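Local atomic coordinates of fructuronate-tagaturonate epimerase UxaE from Cohnella laeviribosi in complex with 1 glycerol (Cohnella laeviribosi, PDB entry 6IL9), a protein that catalyses the interconversion of fructuronate and tagaturonate, as an epimerase built on a TIM barrel that holds a zinc ion. Residues L120-I125 with G156-H161; F176-L181 with D267-I272. All blocks are in the same frame, centred on the assembly; numbering follows the deposited sequence.

In the fold
Contacts 1 and 2 lie in one closed barrel of eight parallel strands, their centres about 9 Å apart. Contact 1 pairs strand 117-124 with 156-162 and contact 2 pairs 178-182 with 267-271; because 156-162 and 178-182 are neighbours, the two contacts cover four consecutive barrel strands. Along the chain they come in series, contact 1 closing before contact 2 opens. Helices 125-131 and 135-149 fill most of the first connection, and the longer second one includes helix 234-259. Asp158 OD1 meets Thr180 OG1 between the contacts, at 2.8 Å. Both reach the zinc site: His161 binds the metal, and Ser271 OG is hydrogen-bonded to the zinc ligand Asp273.

Contact 1. Residues L120-I125 with G156-H161. With ZN (zinc ion), chain C.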
loop_
_atom_site.group_PDB
_atom_site.type_symbol
_atom_site.label_atom_id
_atom_site.label_comp_id
_atom_site.label_asym_id
_atom_site.label_seq_id
_atom_site.Cartn_x
_atom_site.Cartn_y
_atom_site.Cartn_z
ATOM N N LEU A 120 2.526 -5.501 -4.966
ATOM C CA LEU A 120 2.133 -6.525 -3.995
ATOM C C LEU A 120 2.826 -6.356 -2.660
ATOM O O LEU A 120 2.329 -6.858 -1.645
ATOM C CB LEU A 120 2.458 -7.921 -4.520
ATOM C CG LEU A 120 1.571 -8.579 -5.543
ATOM C CD1 LEU A 120 2.233 -9.902 -5.876
ATOM C CD2 LEU A 120 0.188 -8.817 -4.952
ATOM N N ALA A 121 3.992 -5.719 -2.652
ATOM C CA ALA A 121 4.753 -5.440 -1.444
ATOM C C ALA A 121 4.606 -3.955 -1.165
ATOM O O ALA A 121 5.173 -3.126 -1.881
ATOM C CB ALA A 121 6.221 -5.831 -1.620
ATOM N N GLN A 122 3.842 -3.612 -0.139
ATOM C CA GLN A 122 3.626 -2.201 0.172
ATOM C C GLN A 122 3.303 -2.099 1.650
ATOM O O GLN A 122 2.253 -2.581 2.072
ATOM C CB GLN A 122 2.489 -1.627 -0.673
ATOM C CG GLN A 122 2.049 -0.244 -0.223
ATOM C CD GLN A 122 0.567 -0.022 -0.425
ATOM O OE1 GLN A 122 0.108 0.151 -1.548
ATOM N NE2 GLN A 122 -0.193 -0.032 0.663
ATOM N N GLN A 123 4.199 -1.491 2.429
ATOM C CA GLN A 123 3.937 -1.220 3.839
ATOM C C GLN A 123 4.634 0.079 4.207
ATOM O O GLN A 123 5.687 0.413 3.650
ATOM C CB GLN A 123 4.433 -2.357 4.751
ATOM C CG GLN A 123 3.535 -3.604 4.786
ATOM C CD GLN A 123 2.229 -3.347 5.507
ATOM O OE1 GLN A 123 2.146 -3.493 6.732
ATOM N NE2 GLN A 123 1.201 -2.946 4.761
ATOM N N SER A 124 4.032 0.813 5.136
ATOM C CA SER A 124 4.618 2.043 5.651
ATOM C C SER A 124 5.557 1.742 6.812
ATOM O O SER A 124 5.504 0.674 7.424
ATOM C CB SER A 124 3.535 3.018 6.121
ATOM O OG SER A 124 2.904 2.548 7.305
ATOM N N ILE A 125 6.413 2.725 7.114
ATOM C CA ILE A 125 7.314 2.625 8.259
ATOM C C ILE A 125 6.520 2.421 9.543
ATOM O O ILE A 125 6.891 1.610 10.401
ATOM C CB ILE A 125 8.212 3.877 8.336
ATOM C CG1 ILE A 125 9.177 3.914 7.155
ATOM C CG2 ILE A 125 8.978 3.902 9.641
ATOM C CD1 ILE A 125 10.180 2.777 7.161
ATOM N N GLY A 156 5.268 -5.039 -8.272
ATOM C CA GLY A 156 6.069 -3.971 -7.711
ATOM C C GLY A 156 6.175 -3.992 -6.198
ATOM O O GLY A 156 5.399 -4.666 -5.516
ATOM N N ALA A 157 7.130 -3.235 -5.662
ATOM C CA ALA A 157 7.353 -3.121 -4.224
ATOM C C ALA A 157 7.531 -1.653 -3.871
ATOM O O ALA A 157 8.438 -0.995 -4.395
ATOM C CB ALA A 157 8.586 -3.928 -3.788
ATOM N N ASP A 158 6.677 -1.150 -2.975
ATOM C CA ASP A 158 6.562 0.267 -2.648
ATOM C C ASP A 158 7.046 0.504 -1.222
ATOM O O ASP A 158 6.515 -0.087 -0.272
ATOM C CB ASP A 158 5.102 0.709 -2.815
ATOM C CG ASP A 158 4.843 2.160 -2.432
ATOM O OD1 ASP A 158 5.781 2.983 -2.320
ATOM O OD2 ASP A 158 3.641 2.475 -2.268
ATOM N N GLY A 159 8.064 1.348 -1.080
ATOM C CA GLY A 159 8.440 1.863 0.218
ATOM C C GLY A 159 7.524 3.025 0.531
ATOM O O GLY A 159 7.757 4.149 0.084
ATOM N N ASP A 160 6.461 2.750 1.274
ATOM C CA ASP A 160 5.344 3.669 1.401
ATOM C C ASP A 160 5.603 4.663 2.524
ATOM O O ASP A 160 6.158 4.305 3.564
ATOM C CB ASP A 160 4.067 2.869 1.670
ATOM C CG ASP A 160 2.828 3.728 1.707
ATOM O OD1 ASP A 160 2.822 4.816 1.092
ATOM O OD2 ASP A 160 1.854 3.312 2.369
ATOM N N HIS A 161 5.213 5.921 2.299
ATOM C CA HIS A 161 5.254 6.962 3.330
ATOM C C HIS A 161 6.639 7.122 3.947
ATOM O O HIS A 161 6.779 7.233 5.169
ATOM C CB HIS A 161 4.250 6.673 4.441
ATOM C CG HIS A 161 2.909 7.271 4.205
ATOM N ND1 HIS A 161 2.691 8.631 4.227
ATOM C CD2 HIS A 161 1.711 6.695 3.960
ATOM C CE1 HIS A 161 1.417 8.869 3.984
ATOM N NE2 HIS A 161 0.798 7.711 3.834
HETATM ZN ZN ZN C . -0.869 8.386 2.290
HETATM O O HOH W 1 1.529 1.224 -3.577
HETATM O O HOH W 2 1.102 0.717 3.132
HETATM O O HOH W 3 -2.303 7.125 3.572
#
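Gln122 lays its CG beside the carboxylate of Asp158, 3.8 Å from OD2, the two side chains running the same way with amide and carboxylate planes 83° apart. Two waters extend the link: one donates to Gln122 OE1 and Asp158 OD2, the other accepts from Gln122 NE2 and donates to Asp160 OD2. A glycerol lies doubtfully close to Asp160 OD2. Gln122 NE2 also bonds to Thr367 O, so both ends of the amide are held, and Lys366 forms salt bridges with Asp158 and Asp160. Beneath them the strands run parallel, 4° apart, as adjacent staves of the TIM barrel; Asp158 N donates to Ala121 O at 2.7 Å, whereas the bond from Asp160 N to Gln123 O is weak at 3.4 Å. On the face opposite Gln122, Ala121 CB meets Ala157 CB at 3.7 Å, and Val138 of helix 135-149 packs on Ala121. Gln123 folds back, its NE2 donating in the carbonyl plane to a lone pair of Gln122 O. Further along, Ser124 CB touches His161 CB at 4.1 Å. His161 NE2 binds zinc at 2.4 Å, alongside Asp273, His343 and a water, while Asp182 takes a hydrogen bond from its ND1.

Contact 2. Residues F176-L181 with D267-I272; sequences FTMLTL and DFEISI
Glu269 runs alongside Thr180, with Glu269 OE1 3.5 Å from Thr180 CG2, while the end of Met178 slants across and brings Met178 CE within 3.5 Å of Glu269 OE2. Met178 reaches there because CG stands anti to the backbone N (chi1 177°) and the chain stays extended to CE. Thr180 CG2 also packs on Ser271 CB at 3.8 Å. On the other face of the sheet Leu181 lies beside the Phe268 ring, Leu181 CB 3.9 Å from Phe268 CE1. Beneath these side chains five backbone bonds alternate between the parallel strands, from Asp267 N to Thr177 O through Ser271 N to Leu181 O. The buried carboxylate of Glu269 is gripped from further out: OE1 meets Lys366 in a salt bridge and His343 in a hydrogen bond, and OE2 is hydrogen-bonded to Ser300 and Ser341. A leucine in place of Glu269 would probably leave Lys366 without this counter-charge and His343, still on the zinc, without the partner of its NE2. Lys366 also hydrogen-bonds Thr180 OG1, the partner of Asp158. Leu181 and Phe268 packed on helix 234-259, with Thr180 and Glu269 turned inside, fit a TIM barrel, here with a second shell behind the zinc site.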
loop_
_atom_site.group_PDB
_atom_site.type_symbol
_atom_site.label_atom_id
_atom_site.label_comp_id
_atom_site.label_asym_id
_atom_site.label_seq_id
_atom_site.Cartn_x
_atom_site.Cartn_y
_atom_site.Cartn_z
ATOM N N PHE A 176 13.363 -2.237 -3.419
ATOM C CA PHE A 176 12.065 -1.637 -3.696
ATOM C C PHE A 176 12.113 -0.881 -5.015
ATOM O O PHE A 176 13.139 -0.296 -5.381
ATOM C CB PHE A 176 11.637 -0.729 -2.549
ATOM C CG PHE A 176 11.102 -1.496 -1.377
ATOM C CD1 PHE A 176 11.970 -2.096 -0.482
ATOM C CD2 PHE A 176 9.741 -1.677 -1.209
ATOM C CE1 PHE A 176 11.493 -2.844 0.588
ATOM C CE2 PHE A 176 9.246 -2.408 -0.133
ATOM C CZ PHE A 176 10.121 -3.009 0.760
ATOM N N THR A 177 11.005 -0.940 -5.750
ATOM C CA THR A 177 10.931 -0.388 -7.095
ATOM C C THR A 177 10.063 0.853 -7.161
ATOM O O THR A 177 10.076 1.554 -8.180
ATOM C CB THR A 177 10.399 -1.442 -8.071
ATOM O OG1 THR A 177 9.161 -1.978 -7.578
ATOM C CG2 THR A 177 11.405 -2.564 -8.209
ATOM N N MET A 178 9.325 1.136 -6.101
ATOM C CA MET A 178 8.502 2.321 -5.970
ATOM C C MET A 178 8.882 2.974 -4.655
ATOM O O MET A 178 9.006 2.283 -3.641
ATOM C CB MET A 178 7.015 1.940 -6.002
ATOM C CG MET A 178 6.045 3.082 -5.799
ATOM S SD MET A 178 4.328 2.604 -6.170
ATOM C CE MET A 178 3.534 4.147 -5.714
ATOM N N LEU A 179 9.125 4.279 -4.671
ATOM C CA LEU A 179 9.485 5.008 -3.460
ATOM C C LEU A 179 8.496 6.144 -3.261
ATOM O O LEU A 179 8.394 7.033 -4.109
ATOM C CB LEU A 179 10.919 5.548 -3.538
ATOM C CG LEU A 179 12.053 4.567 -3.266
ATOM C CD1 LEU A 179 13.304 5.312 -2.819
ATOM C CD2 LEU A 179 11.653 3.552 -2.228
ATOM N N THR A 180 7.766 6.111 -2.147
ATOM C CA THR A 180 6.776 7.128 -1.819
ATOM C C THR A 180 7.386 8.122 -0.842
ATOM O O THR A 180 7.712 7.756 0.289
ATOM C CB THR A 180 5.529 6.488 -1.203
ATOM O OG1 THR A 180 4.928 5.620 -2.174
ATOM C CG2 THR A 180 4.524 7.544 -0.763
ATOM N N LEU A 181 7.526 9.370 -1.270
ATOM C CA LEU A 181 8.103 10.421 -0.433
ATOM C C LEU A 181 6.981 11.194 0.245
ATOM O O LEU A 181 6.261 11.967 -0.402
ATOM C CB LEU A 181 8.985 11.368 -1.248
ATOM C CG LEU A 181 9.748 12.383 -0.382
ATOM C CD1 LEU A 181 10.726 11.640 0.506
ATOM C CD2 LEU A 181 10.481 13.399 -1.256
ATOM N N ASP A 267 10.121 4.020 -9.520
ATOM C CA ASP A 267 8.913 4.826 -9.653
ATOM C C ASP A 267 8.802 5.702 -8.417
ATOM O O ASP A 267 8.661 5.189 -7.304
ATOM C CB ASP A 267 7.685 3.930 -9.815
ATOM C CG ASP A 267 7.667 3.196 -11.143
ATOM O OD1 ASP A 267 8.198 3.728 -12.149
ATOM O OD2 ASP A 267 7.115 2.083 -11.176
ATOM N N PHE A 268 8.872 7.016 -8.618
ATOM C CA PHE A 268 8.966 7.996 -7.540
ATOM C C PHE A 268 7.593 8.619 -7.344
ATOM O O PHE A 268 7.098 9.314 -8.233
ATOM C CB PHE A 268 10.017 9.038 -7.927
ATOM C CG PHE A 268 10.301 10.083 -6.880
ATOM C CD1 PHE A 268 10.526 9.740 -5.558
ATOM C CD2 PHE A 268 10.408 11.424 -7.258
ATOM C CE1 PHE A 268 10.819 10.726 -4.604
ATOM C CE2 PHE A 268 10.706 12.415 -6.316
ATOM C CZ PHE A 268 10.910 12.062 -4.988
ATOM N N GLU A 269 6.961 8.356 -6.193
ATOM C CA GLU A 269 5.666 8.942 -5.869
ATOM C C GLU A 269 5.862 10.077 -4.880
ATOM O O GLU A 269 6.580 9.920 -3.890
ATOM C CB GLU A 269 4.705 7.908 -5.270
ATOM C CG GLU A 269 3.463 8.574 -4.683
ATOM C CD GLU A 269 2.328 7.613 -4.400
ATOM O OE1 GLU A 269 2.061 7.364 -3.207
ATOM O OE2 GLU A 269 1.685 7.125 -5.359
ATOM N N ILE A 270 5.240 11.217 -5.151
ATOM C CA ILE A 270 5.268 12.346 -4.230
ATOM C C ILE A 270 3.943 12.361 -3.483
ATOM O O ILE A 270 2.872 12.408 -4.096
ATOM C CB ILE A 270 5.525 13.665 -4.967
ATOM C CG1 ILE A 270 6.949 13.650 -5.527
ATOM C CG2 ILE A 270 5.333 14.837 -4.010
ATOM C CD1 ILE A 270 7.141 14.545 -6.709
ATOM N N SER A 271 4.013 12.313 -2.158
ATOM C CA SER A 271 2.823 12.197 -1.324
ATOM C C SER A 271 2.670 13.462 -0.496
ATOM O O SER A 271 3.582 13.847 0.245
ATOM C CB SER A 271 2.900 10.946 -0.447
ATOM O OG SER A 271 2.157 11.089 0.751
ATOM N N ILE A 272 1.526 14.123 -0.648
ATOM C CA ILE A 272 1.165 15.244 0.208
ATOM C C ILE A 272 -0.282 15.046 0.645
ATOM O O ILE A 272 -1.024 16.015 0.830
ATOM C CB ILE A 272 1.374 16.593 -0.509
ATOM C CG1 ILE A 272 0.650 16.615 -1.858
ATOM C CG2 ILE A 272 2.863 16.877 -0.710
ATOM C CD1 ILE A 272 0.831 17.884 -2.622
#